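Local structure of SCO family protein (3ME7) at residues Pro8-Leu13 / Leu106-Asp111; Thr12-Tyr17 / Lys99-Glu104; Ile31-Ile36 / Val131-Glu136. The protein probably binds copper and takes part in electron transfer, as a membrane-associated member of the SCO1/2 family with a thioredoxin-like soluble domain. One frame throughout, in Å; residues are numbered along the deposited sequence. Where two conformers were deposited one is given.

Contact 1 (Pro8-Leu13 / Leu106-Asp111); sequences PGDITL and LFKLLD
K108 reaches from helix 103-112 to the turn before strand 12-15 and forms a salt bridge with D10, its NZ 3.0 Å from D10 OD1. K108 was modelled in two conformers; the bridge is described for one of them. The ammonium group meets OD1 from above the carboxylate, about 50° out of its plane, and the two side chains run perpendicular to each other. A bend at chi3 (77°) brings the end of the lysine round to the acid, while D10, with CG between its N and C (chi1 58°), presents OD1 to the ammonium group. The type I turn from P8 to I11 sets both the acid and the proline beside the lysine chain, where P8 CB lies 3.9 Å from K108 CE. Beneath this, I11 and K108 lie alongside, running opposite ways, with I11 CD1 3.9 Å from K108 CB. The same methyl runs on to the helix backbone, 3.7 Å from L109 N and 4.0 Å from L109 CB. Deeper still, L13 CD2 makes a looser contact with L109 CD2 at 4.4 Å. L109 also packs on V7 and F70. The chemistry is thus layered: a solvent-facing ion pair, probably weakened by water and by the mobility of the lysine, lies over an apolar layer of buried I11, L13 and L109 that joins the helix to the sheet.

Contact 2 (Thr12-Tyr17 / Lys99-Glu104); sequences TLVDSY and KAKTSE. With SO4 (sulfate ion), chain C.
The flat groups joined here are the peptides of T12, V14, K99 and K101, linked by three backbone hydrogen bonds; no rings take part. V14 and K99 exchange two of these, V14 N to K99 O and K99 N to V14 O, each 2.9 Å. The third runs from K101 N to T12 O, also 2.9 Å. Between them L13 and A100 form a non-hydrogen-bonded pair, where L13 CA closes to 3.3 Å from K99 O in a CA-H...O contact. L13 and A100 lie on one face of the sheet, V14 and K99 on the other. T12 and K101 lie alongside each other: OG1 at -61° leaves the threonine methyl CG2 opposite the amide nitrogen, and this methyl comes 3.7 Å from K101 CB. K101 then bends at chi2, passes V14 CG2 with its CD at 4.0 Å, and ends in a salt bridge to E20. K99 instead leaves the sheet and, bent at chi3, puts NZ 2.7 Å from O1 of a sulfate, probably from the crystallisation liquor. The same NZ also bonds to D76 O, and L78 N is a further donor to the ion. Here an antiparallel N-terminal hairpin, strands 12-15 and 20-22, extends the sheet of the thioredoxin-like SCO fold alongside strand 95-100.

Contact 3 (Ile31-Ile36 / Val131-Glu136); sequences IILSPI and VVLSPE
L133 lays its CD1 across the neighbouring strand, 4.1 Å from I31 CB and 3.8 Å from L33 CD1, so one methyl serves two partners on the same face. Its chi1 of -42° turns CG away from the carbonyl; with chi2 extended, CD1 reaches the diagonal partner L33 as well as its paired I31. In I31, chi1 of -64° leaves CG2 opposite the backbone N, and this methyl lies 4.2 Å from the same L133 CD1. L33 (chi1 -68°) likewise brings its CD1 to L133, a contact described for one of its two modelled conformers, whereas its CB meets V131 CB at 4.1 Å through the strand pairing. On the other face I32 CG1 and V132 CG2 touch more loosely, at 4.4 Å. Four backbone hydrogen bonds fix this antiparallel ladder. With an alanine in place of L133, the loss of CD1 would probably open a gap beside I31 and L33 and leave L33 freer to turn. Around the ladder, strand 66-71 flanks 31-36 with W66, I68 and F70, while I139 of strand 139-144 touches V131 and L133. Helix 43-52 packs against S34 and I36 through I47, L51, C44 and T48.

How the contacts relate
All three contacts reach the same mixed sheet of the thioredoxin-like domain. Contacts 1 and 2 share T12 and L13 and both involve helix 103-112; their centres are 9 Å apart, and A100 CB packs 3.4 Å from L106 N. Contact 3 lies deeper, its centre 12 Å from that of contact 1, and L109 CD1 lies 4.3 Å from L33 CD1 (L33 was modelled in two conformers). Contacts 2 and 3 do not touch, their nearest atoms being about 6 Å apart. Contact 3 comes nearest the predicted copper site: the V131 and H126 side chains are about 11 Å apart, and I36 touches C44 of the observed C40-C44 disulfide.

Contact 1 (Pro8-Leu13 / Leu106-Asp111)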
ATOM      1  N   PRO A   8      -9.784  -1.931  -8.590  1.00 11.11           N
ATOM      2  CA  PRO A   8     -10.046  -3.028  -9.528  1.00 11.02           C
ATOM      3  C   PRO A   8      -9.265  -4.286  -9.181  1.00 11.39           C
ATOM      4  O   PRO A   8      -8.045  -4.241  -8.982  1.00 11.24           O
ATOM      5  CB  PRO A   8      -9.588  -2.456 -10.883  1.00 11.09           C
ATOM      6  CG  PRO A   8      -9.843  -0.988 -10.737  1.00 11.47           C
ATOM      7  CD  PRO A   8      -9.472  -0.678  -9.298  1.00 10.80           C
ATOM      8  N   GLY A   9      -9.964  -5.409  -9.124  1.00 11.74           N
ATOM      9  CA  GLY A   9      -9.362  -6.663  -8.679  1.00 10.82           C
ATOM     10  C   GLY A   9      -8.483  -7.339  -9.722  1.00 11.12           C
ATOM     11  O   GLY A   9      -7.648  -8.182  -9.390  1.00 11.06           O
ATOM     12  N   ASP A  10      -8.659  -6.961 -10.986  1.00 11.21           N
ATOM     13  CA  ASP A  10      -7.902  -7.601 -12.048  1.00 13.25           C
ATOM     14  C   ASP A  10      -6.526  -6.977 -12.307  1.00 12.73           C
ATOM     15  O   ASP A  10      -5.807  -7.438 -13.202  1.00 13.83           O
ATOM     16  CB  ASP A  10      -8.724  -7.682 -13.349  1.00 16.40           C
ATOM     17  CG  ASP A  10      -9.186  -6.321 -13.851  1.00 22.05           C
ATOM     18  OD1 ASP A  10      -9.073  -5.306 -13.123  1.00 19.20           O
ATOM     19  OD2 ASP A  10      -9.696  -6.268 -14.992  1.00 19.78           O
ATOM     20  N   ILE A  11      -6.163  -5.944 -11.531  1.00 10.87           N
ATOM     21  CA  ILE A  11      -4.820  -5.366 -11.593  1.00 10.25           C
ATOM     22  C   ILE A  11      -3.788  -6.463 -11.318  1.00 10.80           C
ATOM     23  O   ILE A  11      -3.872  -7.156 -10.295  1.00 11.34           O
ATOM     24  CB  ILE A  11      -4.692  -4.233 -10.561  1.00 10.85           C
ATOM     25  CG1 ILE A  11      -5.493  -3.029 -11.058  1.00 13.42           C
ATOM     26  CG2 ILE A  11      -3.209  -3.851 -10.326  1.00 13.10           C
ATOM     27  CD1 ILE A  11      -5.778  -1.962 -10.008  1.00 12.86           C
ATOM     28  N   THR A  12      -2.814  -6.594 -12.219  1.00  9.83           N
ATOM     29  CA  THR A  12      -1.749  -7.565 -12.055  1.00  9.89           C
ATOM     30  C   THR A  12      -0.536  -6.890 -11.431  1.00  9.15           C
ATOM     31  O   THR A  12      -0.046  -5.859 -11.945  1.00  8.02           O
ATOM     32  CB  THR A  12      -1.369  -8.232 -13.395  1.00 10.68           C
ATOM     33  OG1 THR A  12      -2.509  -8.931 -13.926  1.00 13.40           O
ATOM     34  CG2 THR A  12      -0.230  -9.238 -13.175  1.00 11.36           C
ATOM     35  N   LEU A  13      -0.084  -7.468 -10.316  1.00  8.82           N
ATOM     36  CA  LEU A  13       1.112  -7.051  -9.596  1.00  9.08           C
ATOM     37  C   LEU A  13       2.152  -8.161  -9.659  1.00  9.39           C
ATOM     38  O   LEU A  13       1.818  -9.331  -9.874  1.00  9.19           O
ATOM     39  CB  LEU A  13       0.748  -6.750  -8.136  1.00 10.20           C
ATOM     40  CG  LEU A  13      -0.356  -5.710  -7.934  1.00 11.15           C
ATOM     41  CD1 LEU A  13      -0.828  -5.771  -6.450  1.00 11.45           C
ATOM     42  CD2 LEU A  13       0.100  -4.333  -8.320  1.00 11.72           C
ATOM     43  N   LEU A 106      -0.743  -0.023 -13.402  1.00  7.93           N
ATOM     44  CA  LEU A 106      -0.300   1.102 -12.592  1.00  9.92           C
ATOM     45  C   LEU A 106      -1.307   2.231 -12.587  1.00 11.47           C
ATOM     46  O   LEU A 106      -1.678   2.709 -11.495  1.00 11.20           O
ATOM     47  CB  LEU A 106       1.075   1.594 -13.045  1.00 11.31           C
ATOM     48  CG  LEU A 106       1.589   2.785 -12.219  1.00 13.76           C
ATOM     49  CD1 LEU A 106       1.656   2.477 -10.726  1.00 13.34           C
ATOM     50  CD2 LEU A 106       2.932   3.180 -12.759  1.00 13.33           C
ATOM     51  N   PHE A 107      -1.741   2.676 -13.775  1.00 12.21           N
ATOM     52  CA  PHE A 107      -2.768   3.758 -13.970  0.50 13.37           C
ATOM     53  C   PHE A 107      -3.992   3.498 -13.166  1.00 13.58           C
ATOM     54  O   PHE A 107      -4.558   4.373 -12.507  1.00 14.91           O
ATOM     55  CB  PHE A 107      -3.257   3.832 -15.447  0.50 13.55           C
ATOM     56  CG  PHE A 107      -4.657   4.467 -15.626  0.50 14.12           C
ATOM     57  CD1 PHE A 107      -4.876   5.807 -15.321  0.50 14.09           C
ATOM     58  CD2 PHE A 107      -5.732   3.731 -16.120  0.50 13.60           C
ATOM     59  CE1 PHE A 107      -6.133   6.411 -15.483  0.50 14.56           C
ATOM     60  CE2 PHE A 107      -7.012   4.325 -16.285  0.50 14.34           C
ATOM     61  CZ  PHE A 107      -7.221   5.691 -15.955  0.50 13.58           C
ATOM     62  N   LYS A 108      -4.466   2.249 -13.320  1.00 12.86           N
ATOM     63  CA  LYS A 108      -5.731   1.789 -12.724  0.50 13.95           C
ATOM     64  C   LYS A 108      -5.646   1.858 -11.207  1.00 13.18           C
ATOM     65  O   LYS A 108      -6.576   2.314 -10.539  1.00 12.61           O
ATOM     66  CB  LYS A 108      -6.082   0.351 -13.144  0.50 15.86           C
ATOM     67  CG  LYS A 108      -6.839   0.229 -14.462  0.50 16.65           C
ATOM     68  CD  LYS A 108      -6.757  -1.189 -15.015  0.50 17.74           C
ATOM     69  CE  LYS A 108      -7.681  -2.172 -14.311  0.50 16.60           C
ATOM     70  NZ  LYS A 108      -7.747  -3.472 -15.065  0.50 18.94           N
ATOM     71  N   LEU A 109      -4.515   1.427 -10.674  1.00 10.99           N
ATOM     72  CA  LEU A 109      -4.315   1.433  -9.243  1.00 10.01           C
ATOM     73  C   LEU A 109      -4.254   2.866  -8.706  1.00  8.23           C
ATOM     74  O   LEU A 109      -4.967   3.207  -7.751  1.00  7.69           O
ATOM     75  CB  LEU A 109      -3.036   0.661  -8.905  1.00 10.76           C
ATOM     76  CG  LEU A 109      -2.634   0.547  -7.435  1.00  9.52           C
ATOM     77  CD1 LEU A 109      -3.793   0.089  -6.590  1.00 11.69           C
ATOM     78  CD2 LEU A 109      -1.430  -0.384  -7.316  1.00 11.77           C
ATOM     79  N   LEU A 110      -3.435   3.715  -9.321  1.00  7.95           N
ATOM     80  CA  LEU A 110      -3.305   5.117  -8.878  1.00  8.80           C
ATOM     81  C   LEU A 110      -4.604   5.898  -9.078  1.00  8.86           C
ATOM     82  O   LEU A 110      -4.972   6.740  -8.248  1.00  9.32           O
ATOM     83  CB  LEU A 110      -2.150   5.799  -9.623  1.00  9.33           C
ATOM     84  CG  LEU A 110      -0.780   5.152  -9.400  1.00 10.18           C
ATOM     85  CD1 LEU A 110       0.280   5.974 -10.169  1.00 10.53           C
ATOM     86  CD2 LEU A 110      -0.394   4.996  -7.904  1.00 10.27           C
ATOM     87  N   ASP A 111      -5.294   5.628 -10.183  1.00  9.50           N
ATOM     88  CA  ASP A 111      -6.579   6.264 -10.434  1.00 10.72           C
ATOM     89  C   ASP A 111      -7.579   5.931  -9.326  1.00 10.77           C
ATOM     90  O   ASP A 111      -8.295   6.817  -8.844  1.00 10.98           O
ATOM     91  CB  ASP A 111      -7.129   5.863 -11.803  1.00 12.49           C
ATOM     92  CG  ASP A 111      -8.402   6.593 -12.136  1.00 14.78           C
ATOM     93  OD1 ASP A 111      -8.346   7.829 -12.275  1.00 15.56           O
ATOM     94  OD2 ASP A 111      -9.446   5.945 -12.241  1.00 15.35           O
TER

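Contact 2 (Thr12-Tyr17 / Lys99-Glu104)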
ATOM      1  N   THR A  12      -2.814  -6.594 -12.219  1.00  9.83           N
ATOM      2  CA  THR A  12      -1.749  -7.565 -12.055  1.00  9.89           C
ATOM      3  C   THR A  12      -0.536  -6.890 -11.431  1.00  9.15           C
ATOM      4  O   THR A  12      -0.046  -5.859 -11.945  1.00  8.02           O
ATOM      5  CB  THR A  12      -1.369  -8.232 -13.395  1.00 10.68           C
ATOM      6  OG1 THR A  12      -2.509  -8.931 -13.926  1.00 13.40           O
ATOM      7  CG2 THR A  12      -0.230  -9.238 -13.175  1.00 11.36           C
ATOM      8  N   LEU A  13      -0.084  -7.468 -10.316  1.00  8.82           N
ATOM      9  CA  LEU A  13       1.112  -7.051  -9.596  1.00  9.08           C
ATOM     10  C   LEU A  13       2.152  -8.161  -9.659  1.00  9.39           C
ATOM     11  O   LEU A  13       1.818  -9.331  -9.874  1.00  9.19           O
ATOM     12  CB  LEU A  13       0.748  -6.750  -8.136  1.00 10.20           C
ATOM     13  CG  LEU A  13      -0.356  -5.710  -7.934  1.00 11.15           C
ATOM     14  CD1 LEU A  13      -0.828  -5.771  -6.450  1.00 11.45           C
ATOM     15  CD2 LEU A  13       0.100  -4.333  -8.320  1.00 11.72           C
ATOM     16  N   VAL A  14       3.415  -7.795  -9.480  1.00  8.33           N
ATOM     17  CA  VAL A  14       4.530  -8.737  -9.457  1.00  8.53           C
ATOM     18  C   VAL A  14       5.341  -8.396  -8.207  1.00  8.99           C
ATOM     19  O   VAL A  14       5.791  -7.233  -8.042  1.00  8.37           O
ATOM     20  CB  VAL A  14       5.416  -8.605 -10.711  1.00  8.50           C
ATOM     21  CG1 VAL A  14       6.433  -9.738 -10.773  1.00 11.20           C
ATOM     22  CG2 VAL A  14       4.559  -8.596 -11.982  1.00 10.89           C
ATOM     23  N   ASP A  15       5.490  -9.379  -7.314  1.00  9.76           N
ATOM     24  CA  ASP A  15       6.271  -9.157  -6.101  1.00  9.83           C
ATOM     25  C   ASP A  15       7.779  -9.213  -6.356  1.00 10.29           C
ATOM     26  O   ASP A  15       8.216  -9.483  -7.470  1.00  9.21           O
ATOM     27  CB  ASP A  15       5.824 -10.061  -4.935  1.00  9.91           C
ATOM     28  CG  ASP A  15       6.267 -11.483  -5.079  1.00  9.50           C
ATOM     29  OD1 ASP A  15       7.147 -11.767  -5.904  1.00 10.57           O
ATOM     30  OD2 ASP A  15       5.734 -12.309  -4.302  1.00 10.71           O
ATOM     31  N   SER A  16       8.566  -8.935  -5.321  1.00 10.88           N
ATOM     32  CA  SER A  16      10.012  -8.788  -5.485  1.00 11.15           C
ATOM     33  C   SER A  16      10.714 -10.115  -5.764  1.00 12.65           C
ATOM     34  O   SER A  16      11.907 -10.129  -6.074  1.00 14.00           O
ATOM     35  CB  SER A  16      10.621  -8.128  -4.247  1.00 11.58           C
ATOM     36  OG  SER A  16      10.272  -8.851  -3.076  1.00 12.30           O
ATOM     37  N   TYR A  17       9.982 -11.218  -5.643  1.00 13.24           N
ATOM     38  CA  TYR A  17      10.498 -12.538  -6.032  1.00 14.06           C
ATOM     39  C   TYR A  17      10.123 -12.927  -7.454  1.00 13.84           C
ATOM     40  O   TYR A  17      10.515 -13.997  -7.937  1.00 14.08           O
ATOM     41  CB  TYR A  17      10.014 -13.618  -5.062  1.00 15.52           C
ATOM     42  CG  TYR A  17      10.451 -13.376  -3.646  1.00 20.60           C
ATOM     43  CD1 TYR A  17      11.682 -13.840  -3.188  1.00 16.69           C
ATOM     44  CD2 TYR A  17       9.646 -12.654  -2.766  1.00 16.85           C
ATOM     45  CE1 TYR A  17      12.093 -13.608  -1.877  1.00 20.78           C
ATOM     46  CE2 TYR A  17      10.049 -12.410  -1.455  1.00 20.88           C
ATOM     47  CZ  TYR A  17      11.272 -12.885  -1.020  1.00 17.12           C
ATOM     48  OH  TYR A  17      11.675 -12.645   0.270  1.00 21.20           O
ATOM     49  N   LYS A  99       5.531  -4.348  -7.939  1.00  6.66           N
ATOM     50  CA  LYS A  99       5.343  -3.372  -9.027  1.00  7.02           C
ATOM     51  C   LYS A  99       4.119  -3.798  -9.831  1.00  8.55           C
ATOM     52  O   LYS A  99       3.716  -4.962  -9.795  1.00  8.60           O
ATOM     53  CB  LYS A  99       6.573  -3.304  -9.944  1.00  7.95           C
ATOM     54  CG  LYS A  99       6.916  -4.643 -10.609  1.00  7.56           C
ATOM     55  CD  LYS A  99       7.987  -4.480 -11.682  1.00  9.41           C
ATOM     56  CE  LYS A  99       7.390  -3.868 -12.953  1.00  8.41           C
ATOM     57  NZ  LYS A  99       8.451  -3.635 -13.975  1.00 10.47           N
ATOM     58  N   ALA A 100       3.541  -2.862 -10.574  1.00  8.98           N
ATOM     59  CA  ALA A 100       2.442  -3.160 -11.488  1.00 10.09           C
ATOM     60  C   ALA A 100       3.041  -3.820 -12.743  1.00  9.90           C
ATOM     61  O   ALA A 100       4.110  -3.424 -13.208  1.00 11.29           O
ATOM     62  CB  ALA A 100       1.719  -1.863 -11.856  1.00 11.11           C
ATOM     63  N   LYS A 101       2.351  -4.821 -13.287  1.00  9.37           N
ATOM     64  CA  LYS A 101       2.883  -5.582 -14.429  1.00  9.69           C
ATOM     65  C   LYS A 101       3.091  -4.652 -15.642  1.00  9.24           C
ATOM     66  O   LYS A 101       4.160  -4.669 -16.257  1.00 10.83           O
ATOM     67  CB  LYS A 101       1.938  -6.749 -14.753  1.00 10.79           C
ATOM     68  CG  LYS A 101       2.251  -7.562 -16.019  1.00 16.46           C
ATOM     69  CD  LYS A 101       3.376  -8.502 -15.803  1.00 13.78           C
ATOM     70  CE  LYS A 101       3.574  -9.360 -17.060  1.00 15.72           C
ATOM     71  NZ  LYS A 101       4.566 -10.401 -16.782  1.00 14.57           N
ATOM     72  N   THR A 102       2.068  -3.863 -15.973  1.00  7.64           N
ATOM     73  CA  THR A 102       2.149  -2.892 -17.079  1.00  7.46           C
ATOM     74  C   THR A 102       1.682  -1.525 -16.591  1.00  7.92           C
ATOM     75  O   THR A 102       1.149  -1.387 -15.480  1.00  7.24           O
ATOM     76  CB  THR A 102       1.234  -3.271 -18.270  1.00  7.48           C
ATOM     77  OG1 THR A 102      -0.135  -2.970 -17.946  1.00 10.27           O
ATOM     78  CG2 THR A 102       1.363  -4.778 -18.622  1.00 10.26           C
ATOM     79  N   SER A 103       1.822  -0.520 -17.459  1.00  7.61           N
ATOM     80  CA  SER A 103       1.390   0.844 -17.152  1.00  7.90           C
ATOM     81  C   SER A 103      -0.118   0.901 -16.936  1.00  8.72           C
ATOM     82  O   SER A 103      -0.585   1.770 -16.215  1.00  8.77           O
ATOM     83  CB  SER A 103       1.780   1.782 -18.298  1.00  7.15           C
ATOM     84  OG  SER A 103       1.147   1.408 -19.506  1.00  7.58           O
ATOM     85  N   GLU A 104      -0.883   0.001 -17.567  1.00  8.05           N
ATOM     86  CA  GLU A 104      -2.336   0.001 -17.354  1.00  8.70           C
ATOM     87  C   GLU A 104      -2.674  -0.411 -15.922  1.00  9.04           C
ATOM     88  O   GLU A 104      -3.560   0.169 -15.282  1.00  9.79           O
ATOM     89  CB  GLU A 104      -3.083  -0.879 -18.373  1.00  9.92           C
ATOM     90  CG  GLU A 104      -4.570  -0.984 -18.062  1.00 14.52           C
ATOM     91  CD  GLU A 104      -5.403  -1.697 -19.123  1.00 12.54           C
ATOM     92  OE1 GLU A 104      -4.837  -2.265 -20.074  1.00 16.95           O
ATOM     93  OE2 GLU A 104      -6.645  -1.653 -19.013  1.00 16.08           O
TER
HETATM   94  S   SO4 C 501      10.966  -6.475 -14.980  1.00 15.65           S
HETATM   95  O1  SO4 C 501      10.116  -5.713 -14.073  1.00 20.24           O
HETATM   96  O2  SO4 C 501      10.233  -7.634 -15.466  1.00 21.51           O
HETATM   97  O3  SO4 C 501      11.388  -5.623 -16.096  1.00 20.02           O
HETATM   98  O4  SO4 C 501      12.144  -6.950 -14.252  1.00 19.97           O

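Contact 3 (Ile31-Ile36 / Val131-Glu136)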
ATOM      1  N   ILE A  31      -6.221  -4.874   3.539  1.00  9.66           N
ATOM      2  CA  ILE A  31      -4.988  -4.623   2.801  1.00  9.39           C
ATOM      3  C   ILE A  31      -4.507  -3.212   3.085  1.00  9.35           C
ATOM      4  O   ILE A  31      -5.253  -2.243   2.944  1.00 10.56           O
ATOM      5  CB  ILE A  31      -5.208  -4.819   1.294  1.00 10.25           C
ATOM      6  CG1 ILE A  31      -5.564  -6.286   1.013  1.00  9.59           C
ATOM      7  CG2 ILE A  31      -3.945  -4.419   0.527  1.00 10.60           C
ATOM      8  CD1 ILE A  31      -6.375  -6.495  -0.245  1.00 11.72           C
ATOM      9  N   ILE A  32      -3.245  -3.103   3.492  1.00  8.95           N
ATOM     10  CA  ILE A  32      -2.620  -1.788   3.699  1.00  8.77           C
ATOM     11  C   ILE A  32      -1.682  -1.521   2.513  1.00  9.43           C
ATOM     12  O   ILE A  32      -0.718  -2.254   2.308  1.00 11.10           O
ATOM     13  CB  ILE A  32      -1.855  -1.740   5.031  1.00 10.41           C
ATOM     14  CG1 ILE A  32      -2.824  -1.946   6.211  1.00 11.59           C
ATOM     15  CG2 ILE A  32      -1.101  -0.430   5.184  1.00 11.99           C
ATOM     16  CD1 ILE A  32      -2.119  -2.070   7.587  1.00 11.49           C
ATOM     17  N   LEU A  33      -1.983  -0.462   1.765  1.00  9.25           N
ATOM     18  CA  LEU A  33      -1.269  -0.127   0.522  0.50  8.79           C
ATOM     19  C   LEU A  33      -0.390   1.080   0.738  1.00  8.98           C
ATOM     20  O   LEU A  33      -0.860   2.103   1.224  1.00  9.08           O
ATOM     21  CB  LEU A  33      -2.251   0.236  -0.609  0.50  9.49           C
ATOM     22  CG  LEU A  33      -3.182  -0.786  -1.243  0.50  7.17           C
ATOM     23  CD1 LEU A  33      -4.021  -0.106  -2.328  0.50  9.02           C
ATOM     24  CD2 LEU A  33      -2.376  -1.924  -1.843  0.50  9.56           C
ATOM     25  N   SER A  34       0.875   0.983   0.332  1.00  8.35           N
ATOM     26  CA  SER A  34       1.842   2.084   0.516  1.00  8.23           C
ATOM     27  C   SER A  34       2.555   2.429  -0.811  1.00  8.40           C
ATOM     28  O   SER A  34       3.510   1.736  -1.183  1.00  8.66           O
ATOM     29  CB  SER A  34       2.867   1.723   1.601  1.00  8.28           C
ATOM     30  OG  SER A  34       3.909   2.675   1.736  1.00  8.52           O
ATOM     31  N   PRO A  35       2.092   3.468  -1.534  1.00  8.59           N
ATOM     32  CA  PRO A  35       2.805   3.875  -2.754  1.00  8.98           C
ATOM     33  C   PRO A  35       4.113   4.574  -2.435  1.00  9.55           C
ATOM     34  O   PRO A  35       4.140   5.510  -1.629  1.00 10.62           O
ATOM     35  CB  PRO A  35       1.865   4.869  -3.444  1.00  8.01           C
ATOM     36  CG  PRO A  35       0.803   5.233  -2.439  1.00 10.97           C
ATOM     37  CD  PRO A  35       0.832   4.202  -1.307  1.00  8.69           C
ATOM     38  N   ILE A  36       5.188   4.109  -3.067  1.00  9.20           N
ATOM     39  CA  ILE A  36       6.518   4.699  -2.939  1.00  9.34           C
ATOM     40  C   ILE A  36       7.184   4.643  -4.322  1.00  9.11           C
ATOM     41  O   ILE A  36       6.569   4.183  -5.284  1.00  8.07           O
ATOM     42  CB  ILE A  36       7.390   3.966  -1.858  1.00  9.97           C
ATOM     43  CG1 ILE A  36       7.461   2.443  -2.107  1.00 10.12           C
ATOM     44  CG2 ILE A  36       6.840   4.251  -0.438  1.00 11.52           C
ATOM     45  CD1 ILE A  36       8.414   1.991  -3.146  1.00 11.81           C
ATOM     46  N   VAL A 131      -3.122   3.635   2.173  1.00  8.03           N
ATOM     47  CA  VAL A 131      -4.529   3.403   1.879  1.00  8.70           C
ATOM     48  C   VAL A 131      -4.910   2.081   2.529  1.00  9.62           C
ATOM     49  O   VAL A 131      -4.158   1.101   2.456  1.00 11.41           O
ATOM     50  CB  VAL A 131      -4.820   3.334   0.358  1.00  9.02           C
ATOM     51  CG1 VAL A 131      -6.340   3.288   0.098  1.00 12.03           C
ATOM     52  CG2 VAL A 131      -4.219   4.528  -0.387  1.00 12.57           C
ATOM     53  N   VAL A 132      -6.090   2.045   3.155  1.00  9.17           N
ATOM     54  CA  VAL A 132      -6.536   0.822   3.809  1.00  8.65           C
ATOM     55  C   VAL A 132      -7.792   0.307   3.123  1.00  8.87           C
ATOM     56  O   VAL A 132      -8.790   1.015   3.035  1.00 10.98           O
ATOM     57  CB  VAL A 132      -6.763   1.011   5.331  1.00  7.37           C
ATOM     58  CG1 VAL A 132      -7.063  -0.359   5.954  1.00 10.49           C
ATOM     59  CG2 VAL A 132      -5.507   1.589   5.978  1.00 10.07           C
ATOM     60  N   LEU A 133      -7.714  -0.925   2.616  1.00  8.07           N
ATOM     61  CA  LEU A 133      -8.828  -1.573   1.927  1.00  8.30           C
ATOM     62  C   LEU A 133      -9.496  -2.657   2.759  1.00  8.24           C
ATOM     63  O   LEU A 133      -8.860  -3.330   3.580  1.00  8.57           O
ATOM     64  CB  LEU A 133      -8.349  -2.229   0.631  1.00  8.96           C
ATOM     65  CG  LEU A 133      -7.360  -1.472  -0.257  1.00  9.24           C
ATOM     66  CD1 LEU A 133      -6.995  -2.350  -1.457  1.00  9.94           C
ATOM     67  CD2 LEU A 133      -7.980  -0.186  -0.712  1.00  9.97           C
ATOM     68  N   SER A 134     -10.789  -2.836   2.505  1.00  8.63           N
ATOM     69  CA  SER A 134     -11.539  -3.927   3.093  1.00  8.70           C
ATOM     70  C   SER A 134     -11.092  -5.235   2.445  1.00  9.45           C
ATOM     71  O   SER A 134     -10.398  -5.213   1.415  1.00 10.53           O
ATOM     72  CB  SER A 134     -13.023  -3.710   2.821  1.00  8.90           C
ATOM     73  OG  SER A 134     -13.334  -4.049   1.470  1.00  9.94           O
ATOM     74  N   PRO A 135     -11.491  -6.390   3.015  1.00  9.62           N
ATOM     75  CA  PRO A 135     -11.180  -7.671   2.371  1.00 10.00           C
ATOM     76  C   PRO A 135     -11.767  -7.854   0.974  1.00 10.23           C
ATOM     77  O   PRO A 135     -11.392  -8.814   0.293  1.00 11.43           O
ATOM     78  CB  PRO A 135     -11.777  -8.710   3.338  1.00 10.59           C
ATOM     79  CG  PRO A 135     -11.745  -8.024   4.654  1.00 15.91           C
ATOM     80  CD  PRO A 135     -12.072  -6.596   4.363  1.00 10.23           C
ATOM     81  N   GLU A 136     -12.687  -6.976   0.577  1.00 10.55           N
ATOM     82  CA  GLU A 136     -13.283  -6.988  -0.767  1.00 10.89           C
ATOM     83  C   GLU A 136     -12.682  -5.929  -1.684  1.00 10.30           C
ATOM     84  O   GLU A 136     -13.218  -5.672  -2.754  1.00 10.08           O
ATOM     85  CB  GLU A 136     -14.802  -6.759  -0.707  1.00 12.66           C
ATOM     86  CG  GLU A 136     -15.561  -7.772   0.116  1.00 25.24           C
ATOM     87  CD  GLU A 136     -15.408  -9.182  -0.415  1.00 15.14           C
ATOM     88  OE1 GLU A 136     -15.394  -9.378  -1.661  1.00 25.68           O
ATOM     89  OE2 GLU A 136     -15.331 -10.109   0.422  1.00 26.58           O
TER